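Local coordinates for amide synthase (Vibrio cholerae, PDB 1L5A), which acts as a nonribosomal peptide synthetase condensation enzyme in vibriobactin biosynthesis, where it probably catalyses amide bond formation, at residues A[8-12]-A[98-102]; A[211-215]-A[373-377]; A[240-244]-A[294-298]; A[359-363]-A[383-387]. All coordinates share one frame; numbering follows the deposited sequence.

The four contacts show how a condensation domain is held together by pairs of segments 20 to 158 residues apart. Interaction 1 comes first along the chain; its centre lies about 34, 39 and 24 Å from those of interactions 2, 3 and 4, the first two across the centre of the chain. Interactions 2 and 4 both reach one mixed sheet, where strands 374-381 and 362-368 are neighbours, and along the chain their segments alternate. Interaction 3 joins two helices that fall in sequence between the partners of interaction 2. Helix 387-409 touches residues of interactions 2, 3 and 4, so sheet and helices pack as one body, while interaction 1 secures the N-terminal helix.

Interaction 1. Residues A[8-12]-A[98-102]; sequences FWQRH and STLID
H12, on helix 6-14, brings its CA to 7.7 Å from the CA of L100, the closest pair of CA atoms between the helix and the irregular segment 98-102. The contact fastens the N-terminal helix of the condensation domain to the connection between helix 82-94 and strand 107-114. It illustrates how a loop without regular structure can be fixed by two rings projecting from one side of a helix. W9 and H12 are three positions apart, and both have CG anti to the backbone N (chi1 169° and 177°), which sends the indole and the imidazole toward the loop. L100 lies across one face of the H12 ring, the two side chains running antiparallel. Its CB makes a CH-pi contact 3.6 Å from the ring centroid, 19° off the normal. Farther along the side chain, L100 CD1 comes 3.5 Å from H12 CG and thus lies over the root of the ring. At the imidazole edge, H12 CE1 approaches the carbonyl S98 O close to the ring plane, though S98 is poorly ordered. The same L100 methyl also serves the indole, with W9 CE3 4.0 Å from L100 CD1, so one leucine branch contacts both rings. L100 additionally touches H125 of strand 117-125, the first histidine of the HHxxxDG motif of condensation domains, which places this apolar contact beside that signature. I101 turns its CG1 branch roughly perpendicular to the indole side chain, and its terminal CD1 meets the rim of the six-membered ring near its plane, at W9 CH2.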
# COMPACT_ATOMS: atom_id res chain seq x y z
N PHE A 8 -15.73 -5.33 25.83
CA PHE A 8 -17.06 -5.93 25.92
C PHE A 8 -17.00 -7.11 26.88
O PHE A 8 -17.89 -7.32 27.70
CB PHE A 8 -17.57 -6.41 24.55
CG PHE A 8 -17.92 -5.29 23.63
CD1 PHE A 8 -17.07 -4.92 22.60
CD2 PHE A 8 -19.08 -4.54 23.82
CE1 PHE A 8 -17.36 -3.82 21.78
CE2 PHE A 8 -19.38 -3.44 23.01
CZ PHE A 8 -18.51 -3.08 21.98
N TRP A 9 -15.93 -7.87 26.77
CA TRP A 9 -15.74 -9.03 27.60
C TRP A 9 -15.69 -8.64 29.07
O TRP A 9 -16.28 -9.32 29.92
CB TRP A 9 -14.46 -9.75 27.18
CG TRP A 9 -14.04 -10.79 28.14
CD1 TRP A 9 -13.00 -10.73 29.02
CD2 TRP A 9 -14.67 -12.06 28.35
NE1 TRP A 9 -12.95 -11.88 29.77
CE2 TRP A 9 -13.96 -12.72 29.37
CE3 TRP A 9 -15.77 -12.70 27.77
CZ2 TRP A 9 -14.31 -13.98 29.83
CZ3 TRP A 9 -16.12 -13.95 28.23
CH2 TRP A 9 -15.39 -14.58 29.25
N GLN A 10 -14.98 -7.56 29.37
CA GLN A 10 -14.86 -7.10 30.75
C GLN A 10 -16.21 -6.60 31.27
O GLN A 10 -16.64 -7.00 32.36
CB GLN A 10 -13.78 -6.03 30.85
CG GLN A 10 -12.40 -6.63 30.96
CD GLN A 10 -11.37 -5.90 30.13
OE1 GLN A 10 -10.29 -6.45 29.85
NE2 GLN A 10 -11.68 -4.65 29.71
N ARG A 11 -16.90 -5.76 30.49
CA ARG A 11 -18.21 -5.29 30.92
C ARG A 11 -19.08 -6.49 31.35
O ARG A 11 -19.82 -6.43 32.33
CB ARG A 11 -18.91 -4.53 29.79
CG ARG A 11 -18.56 -3.05 29.72
CD ARG A 11 -18.72 -2.46 28.32
NE ARG A 11 -20.10 -2.28 27.89
CZ ARG A 11 -20.89 -1.28 28.26
NH1 ARG A 11 -20.44 -0.34 29.07
NH2 ARG A 11 -22.13 -1.19 27.79
N HIS A 12 -18.95 -7.60 30.62
CA HIS A 12 -19.71 -8.79 30.93
C HIS A 12 -19.30 -9.42 32.25
O HIS A 12 -20.12 -9.97 32.98
CB HIS A 12 -19.54 -9.82 29.82
CG HIS A 12 -20.24 -11.11 30.10
ND1 HIS A 12 -21.59 -11.29 29.88
CD2 HIS A 12 -19.77 -12.28 30.59
CE1 HIS A 12 -21.92 -12.52 30.23
NE2 HIS A 12 -20.84 -13.14 30.66
N SER A 98 -28.33 -14.02 28.97
CA SER A 98 -27.26 -13.55 28.12
C SER A 98 -25.84 -13.81 28.63
O SER A 98 -24.98 -12.93 28.56
CB SER A 98 -27.44 -12.05 27.84
OG SER A 98 -27.65 -11.30 29.02
N THR A 99 -25.60 -15.03 29.13
CA THR A 99 -24.27 -15.39 29.61
C THR A 99 -23.37 -15.43 28.38
O THR A 99 -23.85 -15.43 27.26
CB THR A 99 -24.27 -16.77 30.28
OG1 THR A 99 -25.16 -16.77 31.40
CG2 THR A 99 -22.85 -17.13 30.74
N LEU A 100 -22.06 -15.47 28.60
CA LEU A 100 -21.14 -15.50 27.48
C LEU A 100 -20.27 -16.73 27.51
O LEU A 100 -19.79 -17.18 26.47
CB LEU A 100 -20.24 -14.26 27.47
CG LEU A 100 -20.71 -12.99 26.76
CD1 LEU A 100 -19.57 -11.99 26.74
CD2 LEU A 100 -21.13 -13.32 25.35
N ILE A 101 -20.04 -17.26 28.71
CA ILE A 101 -19.19 -18.44 28.83
C ILE A 101 -19.83 -19.67 28.19
O ILE A 101 -21.01 -19.96 28.40
CB ILE A 101 -18.87 -18.78 30.32
CG1 ILE A 101 -18.37 -17.55 31.07
CG2 ILE A 101 -17.78 -19.87 30.39
CD1 ILE A 101 -17.00 -17.09 30.64
N ASP A 102 -19.05 -20.36 27.38
CA ASP A 102 -19.48 -21.58 26.71
C ASP A 102 -20.91 -21.59 26.16
O ASP A 102 -21.53 -22.65 26.08
CB ASP A 102 -19.28 -22.74 27.68
CG ASP A 102 -17.87 -22.78 28.26
OD1 ASP A 102 -16.89 -22.93 27.49
OD2 ASP A 102 -17.74 -22.65 29.49

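Interaction 2. Residues A[211-215]-A[373-377]; sequences LSYTL and ELCLD
L211 lies within an antiparallel strand pair, and its carbonyl faces D377, with D377 CA 3.4 Å from L211 O in a CA-H...O contact. The axes of strands 211-214 and 374-377 run at 152°, and the ladder works through bridges S212-D377, Y213-L376 and T214-C375. S212 and D377 form a non-hydrogen-bonded pair, and their side chains add a polar link of their own. With OG anti to the carbonyl carbon (chi1 -58°), S212 OG donates to D377 OD1 over 2.7 Å, meeting the oxygen from above the carboxylate plane. That oxygen also forms a salt bridge with R367, so the serine may help to fix the acid already engaged by the arginine. Y213 and L376 are the hydrogen-bonded pair, joined both ways at the same length, Y213 N to L376 O 2.8 Å and L376 N to Y213 O 2.8 Å. T214 returns to the face carrying S212, C375 and D377; its CG2 lies 3.6 Å from E373 OE2, the two side chains set roughly perpendicular. L215 adds a backbone bond, L215 N to L374 O at 3.0 Å, while its side chain runs beside that of L374, with CD1 of the first against CD2 of the second. As an example of a sheet edge, strand 208-214 is outermost within this chain, with strand 374-381 between it and strand 362-368. Helix 387-409 packs on the Y213 and L376 face through P398 and F397, and helix 217-229 touches L374 through N220 and L223.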
# COMPACT_ATOMS: atom_id res chain seq x y z
N LEU A 211 -35.61 11.98 20.88
CA LEU A 211 -36.54 12.75 20.08
C LEU A 211 -36.06 12.69 18.64
O LEU A 211 -34.85 12.71 18.39
CB LEU A 211 -36.57 14.20 20.53
CG LEU A 211 -37.94 14.87 20.45
CD1 LEU A 211 -38.82 14.29 21.56
CD2 LEU A 211 -37.80 16.38 20.59
N SER A 212 -36.99 12.62 17.70
CA SER A 212 -36.65 12.54 16.29
C SER A 212 -37.20 13.72 15.52
O SER A 212 -38.36 14.09 15.69
CB SER A 212 -37.20 11.25 15.68
OG SER A 212 -36.69 10.10 16.35
N TYR A 213 -36.35 14.30 14.68
CA TYR A 213 -36.73 15.43 13.85
C TYR A 213 -36.42 15.09 12.40
O TYR A 213 -35.28 14.79 12.06
CB TYR A 213 -35.98 16.69 14.27
CG TYR A 213 -36.09 17.83 13.27
CD1 TYR A 213 -37.34 18.36 12.92
CD2 TYR A 213 -34.96 18.40 12.70
CE1 TYR A 213 -37.44 19.43 12.02
CE2 TYR A 213 -35.05 19.46 11.81
CZ TYR A 213 -36.29 19.98 11.47
OH TYR A 213 -36.36 21.04 10.60
N THR A 214 -37.44 15.12 11.56
CA THR A 214 -37.26 14.81 10.14
C THR A 214 -36.82 16.05 9.39
O THR A 214 -37.49 17.08 9.42
CB THR A 214 -38.56 14.27 9.51
OG1 THR A 214 -38.94 13.04 10.15
CG2 THR A 214 -38.35 14.01 8.03
N LEU A 215 -35.68 15.94 8.72
CA LEU A 215 -35.13 17.04 7.96
C LEU A 215 -35.96 17.34 6.73
O LEU A 215 -36.40 16.43 6.02
CB LEU A 215 -33.69 16.74 7.54
CG LEU A 215 -32.74 16.57 8.72
CD1 LEU A 215 -31.40 16.08 8.22
CD2 LEU A 215 -32.59 17.89 9.46
N GLU A 373 -35.87 10.13 2.83
CA GLU A 373 -36.18 10.76 4.09
C GLU A 373 -34.95 10.61 4.98
O GLU A 373 -34.36 9.54 5.05
CB GLU A 373 -37.39 10.10 4.74
CG GLU A 373 -37.77 10.70 6.08
CD GLU A 373 -38.99 10.05 6.70
OE1 GLU A 373 -39.12 8.81 6.58
OE2 GLU A 373 -39.81 10.77 7.31
N LEU A 374 -34.57 11.71 5.62
CA LEU A 374 -33.42 11.72 6.51
C LEU A 374 -33.85 12.29 7.85
O LEU A 374 -34.25 13.45 7.94
CB LEU A 374 -32.32 12.60 5.92
CG LEU A 374 -31.05 12.70 6.76
CD1 LEU A 374 -30.33 11.35 6.77
CD2 LEU A 374 -30.16 13.78 6.19
N CYS A 375 -33.77 11.46 8.89
CA CYS A 375 -34.16 11.90 10.23
C CYS A 375 -32.97 12.05 11.17
O CYS A 375 -31.92 11.42 10.99
CB CYS A 375 -35.17 10.92 10.84
SG CYS A 375 -36.60 10.63 9.79
N LEU A 376 -33.14 12.92 12.17
CA LEU A 376 -32.12 13.17 13.17
C LEU A 376 -32.67 12.72 14.50
O LEU A 376 -33.77 13.11 14.88
CB LEU A 376 -31.79 14.67 13.26
CG LEU A 376 -31.07 15.09 14.55
CD1 LEU A 376 -29.76 14.35 14.68
CD2 LEU A 376 -30.82 16.58 14.55
N ASP A 377 -31.92 11.89 15.21
CA ASP A 377 -32.35 11.41 16.51
C ASP A 377 -31.39 11.94 17.55
O ASP A 377 -30.18 11.69 17.45
CB ASP A 377 -32.33 9.89 16.57
CG ASP A 377 -33.19 9.25 15.51
OD1 ASP A 377 -34.27 9.80 15.20
OD2 ASP A 377 -32.78 8.18 15.00

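Interaction 3. Residues A[240-244]-A[294-298]; sequences ALCAL and YLKQS
Helix-to-helix packing at a steep angle is exemplified here in the condensation domain by helices 234-249 and 291-307, whose segments 240-244 and 294-298 run at 115° with axes 9.8 Å apart at closest. Small residues meet where the two backbones come nearest: A240 CB rests 3.6 Å from S298 CB, and the same methyl lies 3.7 Å from L295 CD2. L241 points its CB away from the other helix, yet its CD2 still comes round to the L295 methyl. The larger element is Y294, whose ring reaches over from its own helix with CG anti to the backbone N (chi1 -163°) and enters beside A240, A243 and L244. L244 CD1 is seated over the centre of one ring face, 4.0 Å from the Y294 centroid in a CH-pi contact. L244 CB approaches nearer the rim, 3.6 Å from Y294 CE2. On the opposite face S298 OG stands above the rim of the ring, and in the ring plane the carbonyl A240 O faces the edge at Y294 CE2. S298 OG is itself bonded to Y294 O at 2.9 Å, one turn back, and that carbonyl also accepts the amide S298 N. The phenol OH passes close to A243 and L244 but bonds to the carbonyl of L284, outside both helices. The contacts across the interface are thus mainly apolar and CH-pi, while the buried polar ends of S298 and Y294 are satisfied within their own helix and by L284, leaving the interface itself to shape rather than to polar pairing.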
# COMPACT_ATOMS: atom_id res chain seq x y z
N ALA A 240 -19.32 17.34 9.65
CA ALA A 240 -18.72 18.67 9.62
C ALA A 240 -19.76 19.67 10.10
O ALA A 240 -19.49 20.44 11.02
CB ALA A 240 -18.27 19.01 8.20
N LEU A 241 -20.94 19.65 9.48
CA LEU A 241 -22.04 20.53 9.86
C LEU A 241 -22.37 20.36 11.34
O LEU A 241 -22.58 21.33 12.05
CB LEU A 241 -23.30 20.24 9.03
CG LEU A 241 -23.33 20.80 7.61
CD1 LEU A 241 -24.59 20.32 6.90
CD2 LEU A 241 -23.30 22.34 7.66
N CYS A 242 -22.41 19.12 11.80
CA CYS A 242 -22.70 18.87 13.20
C CYS A 242 -21.64 19.53 14.07
O CYS A 242 -21.96 20.09 15.12
CB CYS A 242 -22.74 17.37 13.48
SG CYS A 242 -22.92 16.98 15.24
N ALA A 243 -20.38 19.47 13.66
CA ALA A 243 -19.33 20.09 14.46
C ALA A 243 -19.47 21.61 14.44
O ALA A 243 -19.19 22.28 15.44
CB ALA A 243 -17.97 19.69 13.95
N LEU A 244 -19.87 22.16 13.30
CA LEU A 244 -20.06 23.61 13.19
C LEU A 244 -21.12 24.01 14.21
O LEU A 244 -20.95 24.95 14.98
CB LEU A 244 -20.55 23.98 11.78
CG LEU A 244 -20.79 25.47 11.50
CD1 LEU A 244 -19.52 26.26 11.83
CD2 LEU A 244 -21.19 25.67 10.04
N TYR A 294 -14.79 25.69 5.90
CA TYR A 294 -15.04 24.89 7.09
C TYR A 294 -15.30 23.44 6.70
O TYR A 294 -14.66 22.51 7.20
CB TYR A 294 -16.24 25.43 7.87
CG TYR A 294 -16.28 24.91 9.29
CD1 TYR A 294 -15.46 25.45 10.27
CD2 TYR A 294 -17.10 23.82 9.63
CE1 TYR A 294 -15.45 24.92 11.57
CE2 TYR A 294 -17.10 23.28 10.92
CZ TYR A 294 -16.26 23.83 11.88
OH TYR A 294 -16.22 23.31 13.16
N LEU A 295 -16.25 23.23 5.79
CA LEU A 295 -16.57 21.89 5.34
C LEU A 295 -15.32 21.19 4.75
O LEU A 295 -14.96 20.08 5.19
CB LEU A 295 -17.70 21.95 4.31
CG LEU A 295 -19.02 22.54 4.83
CD1 LEU A 295 -20.14 22.40 3.78
CD2 LEU A 295 -19.42 21.80 6.12
N LYS A 296 -14.66 21.83 3.78
CA LYS A 296 -13.47 21.24 3.16
C LYS A 296 -12.43 20.84 4.18
O LYS A 296 -11.96 19.71 4.17
CB LYS A 296 -12.86 22.21 2.15
N GLN A 297 -12.06 21.76 5.07
CA GLN A 297 -11.05 21.47 6.08
C GLN A 297 -11.51 20.46 7.15
O GLN A 297 -10.68 19.79 7.77
CB GLN A 297 -10.58 22.77 6.73
CG GLN A 297 -9.76 23.65 5.78
CD GLN A 297 -9.55 25.08 6.28
OE1 GLN A 297 -8.81 25.31 7.25
NE2 GLN A 297 -10.21 26.03 5.62
N SER A 298 -12.81 20.35 7.37
CA SER A 298 -13.30 19.39 8.34
C SER A 298 -13.18 18.02 7.68
O SER A 298 -12.66 17.07 8.28
CB SER A 298 -14.76 19.67 8.70
OG SER A 298 -14.84 20.78 9.58

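Interaction 4. Residues A[359-363]-A[383-387]; sequences AEGIN and ASYPQ
Y385 lays its ring flat against I362, whose CB sits over the centre of one face, 3.5 Å from the centroid and 10° off the normal in a CH-pi contact. The branches of I362 spread from that point across the ring: CG2 lies 3.6 Å from Y385 CE1, and CD1 lies over the same face toward the opposite rim, 3.7 Å from Y385 CE2. The opposite face receives CD of P386, the next residue, so the tyrosine ring is held between an isoleucine from across the contact and its own neighbour. An anti placement of CG to the backbone N (chi1 -170°) carries the ring out to I362, while Y385 CB stays near the backbone carbonyl G361 O. One residue earlier, S384 provides the polar half. Its OG, placed between the backbone N and the carbonyl carbon, accepts from G361 N at 3.0 Å along a nearly straight line (N-H...O 174°). The same hydroxyl is also bonded to D381 OD2, so it bridges an amide of one segment and a carboxylate close to the other. G361 adopts a positive phi, a conformation that favours glycine, next to I362. As a worked case, the contact joins the approach to one strand to the connection leading from strand 374-381 into helix 387-409. I362 pairs by backbone with F333 of strand 333-337 and touches I378 of strand 374-381, Y385 touches A380 of that strand, and H393 of helix 387-409, the helix whose N-cap position P386 occupies, meets both I362 and Y385.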
# COMPACT_ATOMS: atom_id res chain seq x y z
N ALA A 359 -26.62 3.58 25.82
CA ALA A 359 -26.46 5.00 25.56
C ALA A 359 -25.59 5.65 26.62
O ALA A 359 -25.82 5.46 27.81
CB ALA A 359 -27.84 5.68 25.51
N GLU A 360 -24.59 6.41 26.20
CA GLU A 360 -23.72 7.09 27.15
C GLU A 360 -23.51 8.51 26.63
O GLU A 360 -23.22 8.70 25.45
CB GLU A 360 -22.40 6.33 27.26
CG GLU A 360 -21.72 6.45 28.62
CD GLU A 360 -20.56 5.46 28.79
OE1 GLU A 360 -20.79 4.24 28.60
OE2 GLU A 360 -19.43 5.90 29.11
N GLY A 361 -23.68 9.50 27.49
CA GLY A 361 -23.53 10.88 27.05
C GLY A 361 -24.66 11.28 26.13
O GLY A 361 -25.78 10.82 26.28
N ILE A 362 -24.39 12.17 25.18
CA ILE A 362 -25.41 12.57 24.24
C ILE A 362 -24.98 12.05 22.86
O ILE A 362 -23.79 12.01 22.54
CB ILE A 362 -25.60 14.08 24.21
CG1 ILE A 362 -26.83 14.42 23.35
CG2 ILE A 362 -24.34 14.74 23.66
CD1 ILE A 362 -27.16 15.88 23.28
N ASN A 363 -25.95 11.64 22.07
CA ASN A 363 -25.70 11.06 20.75
C ASN A 363 -26.57 11.71 19.65
O ASN A 363 -27.78 11.89 19.82
CB ASN A 363 -26.01 9.57 20.85
CG ASN A 363 -25.55 8.78 19.64
OD1 ASN A 363 -24.52 8.09 19.69
ND2 ASN A 363 -26.31 8.86 18.55
N ALA A 383 -28.32 9.41 32.98
CA ALA A 383 -27.45 8.98 34.06
C ALA A 383 -25.99 9.40 33.81
O ALA A 383 -25.13 9.23 34.67
CB ALA A 383 -27.53 7.47 34.22
N SER A 384 -25.71 9.92 32.62
CA SER A 384 -24.35 10.35 32.31
C SER A 384 -24.34 11.58 31.41
O SER A 384 -23.34 11.89 30.77
CB SER A 384 -23.59 9.22 31.60
OG SER A 384 -24.20 8.90 30.35
N TYR A 385 -25.47 12.29 31.36
CA TYR A 385 -25.56 13.49 30.54
C TYR A 385 -26.74 14.31 31.06
O TYR A 385 -27.83 13.80 31.20
CB TYR A 385 -25.77 13.13 29.08
CG TYR A 385 -25.63 14.32 28.17
CD1 TYR A 385 -24.37 14.82 27.83
CD2 TYR A 385 -26.76 15.00 27.72
CE1 TYR A 385 -24.23 15.98 27.06
CE2 TYR A 385 -26.62 16.17 26.96
CZ TYR A 385 -25.35 16.65 26.63
OH TYR A 385 -25.22 17.79 25.88
N PRO A 386 -26.51 15.59 31.35
CA PRO A 386 -27.56 16.48 31.87
C PRO A 386 -28.79 16.62 31.00
O PRO A 386 -28.70 16.98 29.83
CB PRO A 386 -26.82 17.79 32.07
CG PRO A 386 -25.78 17.74 30.99
CD PRO A 386 -25.27 16.34 31.10
N GLN A 387 -29.95 16.34 31.58
CA GLN A 387 -31.21 16.43 30.86
C GLN A 387 -31.50 17.77 30.22
O GLN A 387 -32.02 17.82 29.11
CB GLN A 387 -32.39 16.06 31.76
CG GLN A 387 -33.72 16.34 31.05
CD GLN A 387 -34.93 15.99 31.88
OE1 GLN A 387 -34.99 16.31 33.07
NE2 GLN A 387 -35.91 15.35 31.26